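Local coordinates for heroin esterase (Rhodococcus sp., PDB 1LZL), which probably hydrolyses acetyl esters, heroin among them, as a serine esterase of the alpha/beta hydrolase fold, at residues D62-P72 and G110-R119; V130-H141 and T169-P180. One frame throughout, in Å; residues are numbered along the deposited sequence. Where two conformers were deposited one is given.

Contact 1 (D62-P72 and G110-R119); sequences DPEVKIRFVTP and GFAVANVEYR
R119 leaves its backbone with CG anti to the carbonyl carbon (chi1 -73°) and bends again at chi3 (-65°), which carries its guanidinium across to D62, whose own CG also lies beside its backbone N. The two side chains cross at about a right angle, the carboxylate and guanidinium planes are 58° apart, and the salt bridge from NH2 of R119 to OD2 of D62, 2.9 Å long, is a weak, bent hydrogen bond. Water 1 closes a second path, donating a hydrogen bond to OD1 of D62 and accepting one from NH1 of R119 at the guanidinium edge.

Beyond this ionic end the segments pair as antiparallel strands. R68 with N115 and V70 with V113 are hydrogen-bonded pairs, each joined by two backbone bonds; V70 N reaches V113 O at 2.9 Å. E117 N continues the series to K66 O, where E117 forms the centre of an inverse gamma turn. On one face, I67 CG2 lies 3.7 Å from A114 CB, and F69 reaches A112 CB with its CE1 at 3.8 Å. On the other, R68 and N115 run side by side, their polar ends turned to D99 and the A95 carbonyl respectively.

A leucine in place of R119 would probably leave D62 without its countercharge and D132, the stronger partner of R119, without its salt bridge. Shared between D132 at NE and D62 at NH2, the arginine's charge would probably offset repulsion between these acids, an ionic tie, weak at D62, where backbone pairing has ceased.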
loop_
_atom_site.group_PDB
_atom_site.type_symbol
_atom_site.label_atom_id
_atom_site.label_comp_id
_atom_site.label_asym_id
_atom_site.label_seq_id
_atom_site.Cartn_x
_atom_site.Cartn_y
_atom_site.Cartn_z
ATOM N N ASP A 62 1.326 -13.826 -18.284
ATOM C CA ASP A 62 2.078 -13.747 -17.045
ATOM C C ASP A 62 1.780 -14.920 -16.137
ATOM O O ASP A 62 0.715 -15.510 -16.202
ATOM C CB ASP A 62 1.726 -12.424 -16.326
ATOM C CG ASP A 62 2.245 -11.192 -17.023
ATOM O OD1 ASP A 62 3.018 -11.313 -18.000
ATOM O OD2 ASP A 62 1.894 -10.092 -16.539
ATOM N N PRO A 63 2.728 -15.241 -15.252
ATOM C CA PRO A 63 2.514 -16.321 -14.281
ATOM C C PRO A 63 1.337 -16.051 -13.333
ATOM O O PRO A 63 0.873 -14.919 -13.149
ATOM C CB PRO A 63 3.814 -16.357 -13.478
ATOM C CG PRO A 63 4.764 -15.508 -14.182
ATOM C CD PRO A 63 4.039 -14.614 -15.120
ATOM N N GLU A 64 0.851 -17.087 -12.658
ATOM C CA GLU A 64 -0.173 -17.004 -11.643
ATOM C C GLU A 64 0.300 -16.048 -10.526
ATOM O O GLU A 64 1.482 -15.981 -10.270
ATOM C CB GLU A 64 -0.494 -18.369 -11.021
ATOM C CG GLU A 64 -0.720 -19.449 -12.082
ATOM C CD GLU A 64 0.280 -20.582 -11.881
ATOM O OE1 GLU A 64 1.419 -20.468 -12.393
ATOM O OE2 GLU A 64 -0.068 -21.556 -11.196
ATOM N N VAL A 65 -0.643 -15.336 -9.956
ATOM C CA VAL A 65 -0.393 -14.426 -8.844
ATOM C C VAL A 65 -0.945 -15.067 -7.596
ATOM O O VAL A 65 -2.163 -15.262 -7.475
ATOM C CB VAL A 65 -1.043 -13.065 -9.137
ATOM C CG1 VAL A 65 -0.840 -12.086 -7.994
ATOM C CG2 VAL A 65 -0.460 -12.511 -10.439
ATOM N N LYS A 66 -0.035 -15.374 -6.653
ATOM C CA LYS A 66 -0.594 -15.947 -5.425
ATOM C C LYS A 66 -1.174 -14.853 -4.507
ATOM O O LYS A 66 -0.729 -13.725 -4.499
ATOM C CB LYS A 66 0.440 -16.714 -4.611
ATOM C CG LYS A 66 1.136 -17.778 -5.465
ATOM C CD LYS A 66 0.164 -18.834 -5.995
ATOM C CE LYS A 66 0.907 -19.985 -6.675
ATOM N NZ LYS A 66 -0.036 -20.887 -7.408
ATOM N N ILE A 67 -2.202 -15.246 -3.759
ATOM C CA ILE A 67 -2.920 -14.408 -2.834
ATOM C C ILE A 67 -2.965 -15.111 -1.474
ATOM O O ILE A 67 -3.405 -16.264 -1.379
ATOM C CB ILE A 67 -4.351 -14.139 -3.323
ATOM C CG1 ILE A 67 -4.322 -13.398 -4.667
ATOM C CG2 ILE A 67 -5.165 -13.403 -2.267
ATOM C CD1 ILE A 67 -5.721 -13.361 -5.295
ATOM N N ARG A 68 -2.534 -14.429 -0.435
ATOM C CA ARG A 68 -2.713 -14.924 0.933
ATOM C C ARG A 68 -4.089 -14.450 1.374
ATOM O O ARG A 68 -4.311 -13.261 1.648
ATOM C CB ARG A 68 -1.629 -14.400 1.861
ATOM C CG ARG A 68 -0.232 -14.810 1.435
ATOM C CD ARG A 68 0.864 -14.289 2.306
ATOM N NE ARG A 68 1.003 -14.777 3.678
ATOM C CZ ARG A 68 1.495 -15.956 4.004
ATOM N NH1 ARG A 68 1.879 -16.812 3.061
ATOM N NH2 ARG A 68 1.585 -16.233 5.287
ATOM N N PHE A 69 -5.023 -15.385 1.441
ATOM C CA PHE A 69 -6.447 -15.083 1.615
ATOM C C PHE A 69 -6.845 -15.432 3.037
ATOM O O PHE A 69 -6.892 -16.612 3.458
ATOM C CB PHE A 69 -7.237 -15.872 0.575
ATOM C CG PHE A 69 -8.719 -15.560 0.558
ATOM C CD1 PHE A 69 -9.141 -14.264 0.321
ATOM C CD2 PHE A 69 -9.689 -16.546 0.742
ATOM C CE1 PHE A 69 -10.493 -13.922 0.252
ATOM C CE2 PHE A 69 -11.038 -16.234 0.708
ATOM C CZ PHE A 69 -11.433 -14.917 0.487
ATOM N N VAL A 70 -7.083 -14.401 3.814
ATOM C CA VAL A 70 -7.361 -14.411 5.236
ATOM C C VAL A 70 -8.855 -14.276 5.453
ATOM O O VAL A 70 -9.491 -13.312 4.975
ATOM C CB VAL A 70 -6.594 -13.311 5.985
ATOM C CG1 VAL A 70 -6.759 -13.468 7.509
ATOM C CG2 VAL A 70 -5.108 -13.328 5.613
ATOM N N THR A 71 -9.430 -15.249 6.154
ATOM C CA THR A 71 -10.875 -15.159 6.419
ATOM C C THR A 71 -11.183 -15.292 7.906
ATOM O O THR A 71 -10.502 -15.978 8.671
ATOM C CB THR A 71 -11.652 -16.208 5.610
ATOM O OG1 THR A 71 -11.043 -17.489 5.860
ATOM C CG2 THR A 71 -11.511 -15.958 4.111
ATOM N N PRO A 72 -12.197 -14.617 8.390
ATOM C CA PRO A 72 -12.493 -14.732 9.820
ATOM C C PRO A 72 -13.217 -16.050 10.092
ATOM O O PRO A 72 -14.017 -16.482 9.269
ATOM C CB PRO A 72 -13.446 -13.567 10.045
ATOM C CG PRO A 72 -14.060 -13.274 8.727
ATOM C CD PRO A 72 -13.117 -13.690 7.658
ATOM N N GLY A 110 -14.206 -8.744 10.578
ATOM C CA GLY A 110 -14.988 -9.829 10.008
ATOM C C GLY A 110 -15.058 -9.820 8.496
ATOM O O GLY A 110 -15.987 -10.278 7.833
ATOM N N PHE A 111 -14.007 -9.266 7.887
ATOM C CA PHE A 111 -13.860 -9.078 6.453
ATOM C C PHE A 111 -12.796 -10.066 5.956
ATOM O O PHE A 111 -11.824 -10.354 6.666
ATOM C CB PHE A 111 -13.451 -7.659 6.072
ATOM C CG PHE A 111 -14.428 -6.542 6.386
ATOM C CD1 PHE A 111 -15.728 -6.800 6.803
ATOM C CD2 PHE A 111 -14.001 -5.209 6.278
ATOM C CE1 PHE A 111 -16.554 -5.727 7.085
ATOM C CE2 PHE A 111 -14.830 -4.130 6.528
ATOM C CZ PHE A 111 -16.128 -4.420 6.944
ATOM N N ALA A 112 -12.999 -10.565 4.734
ATOM C CA ALA A 112 -11.923 -11.296 4.066
ATOM C C ALA A 112 -10.842 -10.331 3.611
ATOM O O ALA A 112 -11.090 -9.149 3.368
ATOM C CB ALA A 112 -12.489 -12.050 2.873
ATOM N N VAL A 113 -9.612 -10.848 3.538
ATOM C CA VAL A 113 -8.504 -10.032 3.065
ATOM C C VAL A 113 -7.729 -10.836 2.039
ATOM O O VAL A 113 -7.288 -11.961 2.298
ATOM C CB VAL A 113 -7.593 -9.595 4.216
ATOM C CG1 VAL A 113 -6.472 -8.741 3.623
ATOM C CG2 VAL A 113 -8.344 -8.844 5.309
ATOM N N ALA A 114 -7.582 -10.254 0.854
ATOM C CA ALA A 114 -6.837 -10.894 -0.244
ATOM C C ALA A 114 -5.502 -10.159 -0.345
ATOM O O ALA A 114 -5.459 -9.062 -0.926
ATOM C CB ALA A 114 -7.646 -10.814 -1.533
ATOM N N ASN A 115 -4.467 -10.694 0.272
ATOM C CA ASN A 115 -3.143 -10.068 0.332
ATOM C C ASN A 115 -2.275 -10.526 -0.826
ATOM O O ASN A 115 -1.937 -11.710 -0.951
ATOM C CB ASN A 115 -2.600 -10.493 1.686
ATOM C CG ASN A 115 -1.244 -9.952 2.036
ATOM O OD1 ASN A 115 -0.750 -9.072 1.324
ATOM N ND2 ASN A 115 -0.619 -10.479 3.083
ATOM N N VAL A 116 -1.954 -9.606 -1.738
ATOM C CA VAL A 116 -1.437 -10.015 -3.068
ATOM C C VAL A 116 0.079 -10.141 -3.165
ATOM O O VAL A 116 0.820 -9.191 -2.833
ATOM C CB VAL A 116 -1.906 -8.996 -4.128
ATOM C CG1 VAL A 116 -1.436 -9.422 -5.514
ATOM C CG2 VAL A 116 -3.412 -8.778 -4.139
ATOM N N GLU A 117 0.556 -11.283 -3.634
ATOM C CA GLU A 117 1.995 -11.486 -3.899
ATOM C C GLU A 117 2.332 -11.009 -5.300
ATOM O O GLU A 117 2.337 -11.769 -6.267
ATOM C CB GLU A 117 2.360 -12.949 -3.710
ATOM C CG GLU A 117 3.877 -13.164 -3.706
ATOM C CD GLU A 117 4.465 -12.872 -2.362
ATOM O OE1 GLU A 117 4.806 -11.713 -2.087
ATOM O OE2 GLU A 117 4.597 -13.798 -1.545
ATOM N N TYR A 118 2.553 -9.695 -5.459
ATOM C CA TYR A 118 2.947 -9.193 -6.773
ATOM C C TYR A 118 4.416 -9.410 -7.049
ATOM O O TYR A 118 5.237 -9.553 -6.113
ATOM C CB TYR A 118 2.559 -7.724 -6.911
ATOM C CG TYR A 118 3.192 -6.763 -5.921
ATOM C CD1 TYR A 118 4.411 -6.163 -6.225
ATOM C CD2 TYR A 118 2.575 -6.472 -4.723
ATOM C CE1 TYR A 118 4.965 -5.285 -5.284
ATOM C CE2 TYR A 118 3.107 -5.590 -3.778
ATOM C CZ TYR A 118 4.310 -5.013 -4.091
ATOM O OH TYR A 118 4.890 -4.111 -3.214
ATOM N N ARG A 119 4.756 -9.426 -8.332
ATOM C CA ARG A 119 6.181 -9.561 -8.655
ATOM C C ARG A 119 6.965 -8.280 -8.386
ATOM O O ARG A 119 6.472 -7.179 -8.636
ATOM C CB ARG A 119 6.299 -9.867 -10.150
ATOM C CG ARG A 119 5.869 -11.288 -10.508
ATOM C CD ARG A 119 5.842 -11.477 -12.029
ATOM N NE ARG A 119 4.777 -10.587 -12.545
ATOM C CZ ARG A 119 4.583 -10.354 -13.833
ATOM N NH1 ARG A 119 5.385 -10.934 -14.748
ATOM N NH2 ARG A 119 3.611 -9.525 -14.244
HETATM O O HOH W 1 5.297 -9.786 -17.453
#

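Contact 2 (V130-H141 and T169-P180); sequences VNDCYAALLYIH and TVLKARDEGVVP
Two helices of the alpha/beta hydrolase fold, 128-142 and 161-176, pack here by knobs into holes, their local axes 9.8 Å apart and inclined at 56°. Y134 is one knob, set among T169, K172, A173 and E176; T169 is the reciprocal one, lodged among V130, C133, Y134 and L137. With its CG anti to the backbone N (chi1 -177°), Y134 extends its ring across the helix interface. CG of K172 stands 3.9 Å from the ring centroid, almost exactly on the normal, in a CH-pi contact, while L138, on the same helix as Y134, lies against the opposite face. The phenol oxygen is fixed by water 2, 2.8 Å from Y134 OH and in the plane of the ring. That water also donates to A173 O and accepts from V179 N, so it bridges the tyrosine to the last helical turn and to the chain beyond it.

T169 turns OG1 toward CB of C133 at 3.3 Å, though its hydrogen bond goes to the L165 carbonyl of its own helix. Past G177, V179 wedges CG1 against L137 CG at 3.8 Å and lies over one face of the H141 ring, with CD of P180 3.5 Å from H141 NE2.

Beneath this interface lies the central sheet: L137 rests on strands 79-85 and 153-159, H141 touches I154 of the latter strand, and V170 meets V156 from helix 161-176.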
loop_
_atom_site.group_PDB
_atom_site.type_symbol
_atom_site.label_atom_id
_atom_site.label_comp_id
_atom_site.label_asym_id
_atom_site.label_seq_id
_atom_site.Cartn_x
_atom_site.Cartn_y
_atom_site.Cartn_z
ATOM N N VAL A 130 1.680 -3.781 -11.345
ATOM C CA VAL A 130 0.291 -3.337 -11.222
ATOM C C VAL A 130 -0.604 -4.337 -11.952
ATOM O O VAL A 130 -1.731 -4.586 -11.510
ATOM C CB VAL A 130 0.091 -1.896 -11.745
ATOM C CG1 VAL A 130 0.080 -1.837 -13.248
ATOM C CG2 VAL A 130 -1.187 -1.296 -11.142
ATOM N N ASN A 131 -0.113 -4.966 -13.038
ATOM C CA ASN A 131 -0.917 -5.981 -13.726
ATOM C C ASN A 131 -1.207 -7.151 -12.780
ATOM O O ASN A 131 -2.330 -7.709 -12.822
ATOM C CB ASN A 131 -0.254 -6.463 -15.029
ATOM C CG ASN A 131 -0.354 -5.394 -16.135
ATOM O OD1 ASN A 131 -1.136 -4.436 -15.978
ATOM N ND2 ASN A 131 0.403 -5.583 -17.210
ATOM N N ASP A 132 -0.270 -7.541 -11.928
ATOM C CA ASP A 132 -0.528 -8.635 -10.988
ATOM C C ASP A 132 -1.621 -8.248 -10.004
ATOM O O ASP A 132 -2.471 -9.059 -9.627
ATOM C CB ASP A 132 0.742 -8.981 -10.187
ATOM C CG ASP A 132 1.820 -9.583 -11.081
ATOM O OD1 ASP A 132 1.515 -10.052 -12.202
ATOM O OD2 ASP A 132 2.998 -9.611 -10.605
ATOM N N CYS A 133 -1.605 -6.968 -9.571
ATOM C CA CYS A 133 -2.629 -6.536 -8.594
ATOM C C CYS A 133 -4.008 -6.500 -9.272
ATOM O O CYS A 133 -5.015 -6.880 -8.661
ATOM C CB CYS A 133 -2.234 -5.157 -8.056
ATOM S SG CYS A 133 -0.725 -5.217 -7.014
ATOM N N TYR A 134 -4.006 -6.032 -10.526
ATOM C CA TYR A 134 -5.322 -5.974 -11.218
ATOM C C TYR A 134 -5.804 -7.389 -11.534
ATOM O O TYR A 134 -7.003 -7.655 -11.431
ATOM C CB TYR A 134 -5.228 -5.068 -12.440
ATOM C CG TYR A 134 -6.525 -4.875 -13.182
ATOM C CD1 TYR A 134 -7.582 -4.258 -12.531
ATOM C CD2 TYR A 134 -6.672 -5.298 -14.485
ATOM C CE1 TYR A 134 -8.781 -4.069 -13.173
ATOM C CE2 TYR A 134 -7.897 -5.097 -15.145
ATOM C CZ TYR A 134 -8.917 -4.481 -14.474
ATOM O OH TYR A 134 -10.164 -4.275 -15.075
ATOM N N ALA A 135 -4.854 -8.264 -11.859
ATOM C CA ALA A 135 -5.248 -9.656 -12.097
ATOM C C ALA A 135 -5.875 -10.265 -10.863
ATOM O O ALA A 135 -6.862 -11.013 -10.965
ATOM C CB ALA A 135 -4.026 -10.441 -12.543
ATOM N N ALA A 136 -5.328 -9.963 -9.684
ATOM C CA ALA A 136 -5.873 -10.481 -8.429
ATOM C C ALA A 136 -7.250 -9.888 -8.210
ATOM O O ALA A 136 -8.194 -10.543 -7.774
ATOM C CB ALA A 136 -4.922 -10.113 -7.264
ATOM N N LEU A 137 -7.466 -8.598 -8.509
ATOM C CA LEU A 137 -8.774 -7.954 -8.370
ATOM C C LEU A 137 -9.799 -8.595 -9.294
ATOM O O LEU A 137 -10.913 -8.902 -8.845
ATOM C CB LEU A 137 -8.616 -6.446 -8.650
ATOM C CG LEU A 137 -9.933 -5.653 -8.554
ATOM C CD1 LEU A 137 -10.505 -5.693 -7.130
ATOM C CD2 LEU A 137 -9.788 -4.197 -9.010
ATOM N N LEU A 138 -9.422 -8.786 -10.551
ATOM C CA LEU A 138 -10.319 -9.471 -11.517
ATOM C C LEU A 138 -10.731 -10.839 -11.002
ATOM O O LEU A 138 -11.893 -11.234 -11.122
ATOM C CB LEU A 138 -9.583 -9.606 -12.853
ATOM C CG LEU A 138 -9.490 -8.332 -13.709
ATOM C CD1 LEU A 138 -8.580 -8.544 -14.908
ATOM C CD2 LEU A 138 -10.887 -7.958 -14.225
ATOM N N TYR A 139 -9.741 -11.561 -10.479
ATOM C CA TYR A 139 -10.022 -12.910 -9.974
ATOM C C TYR A 139 -10.945 -12.865 -8.783
ATOM O O TYR A 139 -11.925 -13.637 -8.755
ATOM C CB TYR A 139 -8.683 -13.558 -9.603
ATOM C CG TYR A 139 -8.898 -14.861 -8.847
ATOM C CD1 TYR A 139 -9.229 -16.023 -9.543
ATOM C CD2 TYR A 139 -8.759 -14.910 -7.457
ATOM C CE1 TYR A 139 -9.411 -17.193 -8.803
ATOM C CE2 TYR A 139 -8.945 -16.056 -6.715
ATOM C CZ TYR A 139 -9.266 -17.198 -7.441
ATOM O OH TYR A 139 -9.480 -18.375 -6.752
ATOM N N ILE A 140 -10.638 -12.060 -7.752
ATOM C CA ILE A 140 -11.525 -12.105 -6.561
ATOM C C ILE A 140 -12.942 -11.675 -6.908
ATOM O O ILE A 140 -13.900 -12.212 -6.332
ATOM C CB ILE A 140 -10.979 -11.376 -5.332
ATOM C CG1 ILE A 140 -10.777 -9.892 -5.542
ATOM C CG2 ILE A 140 -9.703 -12.084 -4.856
ATOM C CD1 ILE A 140 -10.241 -9.235 -4.271
ATOM N N HIS A 141 -13.103 -10.746 -7.851
ATOM C CA HIS A 141 -14.418 -10.252 -8.230
ATOM C C HIS A 141 -15.156 -11.355 -8.977
ATOM O O HIS A 141 -16.323 -11.618 -8.640
ATOM C CB HIS A 141 -14.261 -9.003 -9.117
ATOM C CG HIS A 141 -15.617 -8.516 -9.533
ATOM N ND1 HIS A 141 -16.008 -8.659 -10.831
ATOM C CD2 HIS A 141 -16.643 -7.949 -8.842
ATOM C CE1 HIS A 141 -17.251 -8.168 -10.948
ATOM N NE2 HIS A 141 -17.652 -7.740 -9.762
ATOM N N THR A 169 -4.111 0.458 -9.515
ATOM C CA THR A 169 -5.107 -0.582 -9.722
ATOM C C THR A 169 -6.521 -0.003 -9.687
ATOM O O THR A 169 -7.381 -0.425 -10.496
ATOM C CB THR A 169 -4.958 -1.656 -8.626
ATOM O OG1 THR A 169 -3.640 -2.244 -8.821
ATOM C CG2 THR A 169 -5.995 -2.749 -8.809
ATOM N N VAL A 170 -6.793 0.935 -8.807
ATOM C CA VAL A 170 -8.126 1.554 -8.714
ATOM C C VAL A 170 -8.390 2.438 -9.921
ATOM O O VAL A 170 -9.523 2.379 -10.449
ATOM C CB VAL A 170 -8.260 2.303 -7.378
ATOM C CG1 VAL A 170 -9.497 3.223 -7.374
ATOM C CG2 VAL A 170 -8.316 1.307 -6.220
ATOM N N LEU A 171 -7.419 3.164 -10.432
ATOM C CA LEU A 171 -7.550 3.895 -11.689
ATOM C C LEU A 171 -7.871 2.914 -12.820
ATOM O O LEU A 171 -8.798 3.168 -13.606
ATOM C CB LEU A 171 -6.306 4.710 -12.057
ATOM C CG LEU A 171 -6.216 6.010 -11.245
ATOM C CD1 LEU A 171 -4.770 6.492 -11.231
ATOM C CD2 LEU A 171 -7.171 7.046 -11.849
ATOM N N LYS A 172 -7.111 1.815 -12.899
ATOM C CA LYS A 172 -7.302 0.832 -13.962
ATOM C C LYS A 172 -8.676 0.214 -13.869
ATOM O O LYS A 172 -9.371 0.034 -14.910
ATOM C CB LYS A 172 -6.185 -0.236 -13.863
ATOM C CG LYS A 172 -6.298 -1.232 -15.031
ATOM C CD LYS A 172 -4.963 -1.971 -15.180
ATOM C CE LYS A 172 -3.997 -1.061 -15.955
ATOM N NZ LYS A 172 -3.857 -1.442 -17.403
ATOM N N ALA A 173 -9.166 -0.096 -12.680
ATOM C CA ALA A 173 -10.491 -0.704 -12.466
ATOM C C ALA A 173 -11.591 0.233 -12.954
ATOM O O ALA A 173 -12.516 -0.197 -13.665
ATOM C CB ALA A 173 -10.681 -1.120 -11.008
ATOM N N ARG A 174 -11.438 1.523 -12.603
ATOM C CA ARG A 174 -12.437 2.470 -13.091
ATOM C C ARG A 174 -12.439 2.555 -14.593
ATOM O O ARG A 174 -13.495 2.486 -15.241
ATOM C CB ARG A 174 -12.146 3.853 -12.470
ATOM C CG ARG A 174 -13.129 4.894 -12.974
ATOM C CD ARG A 174 -12.630 6.295 -12.822
ATOM N NE ARG A 174 -11.448 6.543 -13.632
ATOM C CZ ARG A 174 -10.688 7.655 -13.564
ATOM N NH1 ARG A 174 -10.961 8.657 -12.718
ATOM N NH2 ARG A 174 -9.633 7.733 -14.371
ATOM N N ASP A 175 -11.221 2.725 -15.142
ATOM C CA ASP A 175 -11.112 2.921 -16.589
ATOM C C ASP A 175 -11.597 1.731 -17.404
ATOM O O ASP A 175 -12.175 1.924 -18.490
ATOM C CB ASP A 175 -9.667 3.241 -16.948
ATOM C CG ASP A 175 -9.210 4.607 -16.498
ATOM O OD1 ASP A 175 -10.039 5.414 -16.022
ATOM O OD2 ASP A 175 -7.997 4.905 -16.608
ATOM N N GLU A 176 -11.392 0.500 -16.927
ATOM C CA GLU A 176 -11.792 -0.667 -17.706
ATOM C C GLU A 176 -13.258 -1.024 -17.495
ATOM O O GLU A 176 -13.816 -1.667 -18.409
ATOM C CB GLU A 176 -10.922 -1.873 -17.336
ATOM C CG GLU A 176 -9.475 -1.742 -17.772
ATOM C CD GLU A 176 -9.268 -1.248 -19.184
ATOM O OE1 GLU A 176 -10.030 -1.618 -20.121
ATOM O OE2 GLU A 176 -8.338 -0.462 -19.488
ATOM N N GLY A 177 -13.887 -0.639 -16.403
ATOM C CA GLY A 177 -15.310 -0.798 -16.203
ATOM C C GLY A 177 -15.787 -2.196 -15.928
ATOM O O GLY A 177 -16.985 -2.470 -16.083
ATOM N N VAL A 178 -14.897 -3.085 -15.496
ATOM C CA VAL A 178 -15.275 -4.469 -15.194
ATOM C C VAL A 178 -15.566 -4.668 -13.717
ATOM O O VAL A 178 -16.577 -5.209 -13.290
ATOM C CB VAL A 178 -14.178 -5.425 -15.712
ATOM C CG1 VAL A 178 -14.507 -6.869 -15.330
ATOM C CG2 VAL A 178 -14.048 -5.283 -17.224
ATOM N N VAL A 179 -14.654 -4.218 -12.862
ATOM C CA VAL A 179 -14.768 -4.498 -11.419
ATOM C C VAL A 179 -15.135 -3.225 -10.670
ATOM O O VAL A 179 -14.336 -2.264 -10.776
ATOM C CB VAL A 179 -13.425 -4.978 -10.825
ATOM C CG1 VAL A 179 -13.606 -5.270 -9.314
ATOM C CG2 VAL A 179 -12.930 -6.174 -11.589
ATOM N N PRO A 180 -16.233 -3.196 -9.938
ATOM C CA PRO A 180 -16.578 -2.016 -9.129
ATOM C C PRO A 180 -15.744 -2.081 -7.830
ATOM O O PRO A 180 -15.657 -3.125 -7.169
ATOM C CB PRO A 180 -18.048 -2.207 -8.865
ATOM C CG PRO A 180 -18.178 -3.702 -8.725
ATOM C CD PRO A 180 -17.274 -4.273 -9.794
HETATM O O HOH W 2 -12.421 -2.904 -14.166
#

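In the fold
Along the chain both segments of contact 1 come before those of contact 2, and their centres lie 14 Å apart. Strand 112-116 leads on to helix 128-142, so the second half of contact 1 is followed, after a short connection, by the first half of contact 2. The former joins strands toward one margin of the mixed eight-stranded sheet; the latter joins two helices packed against that sheet. They touch directly: the R119-D132 pair spans them, V116 packs on A136, and V65 lies beside D132. Together they link the antiparallel margin of the sheet, through helix 128-142, to helix 161-176, which starts just after S160, the probable nucleophile of a Ser-His-Asp triad with H290 and D260.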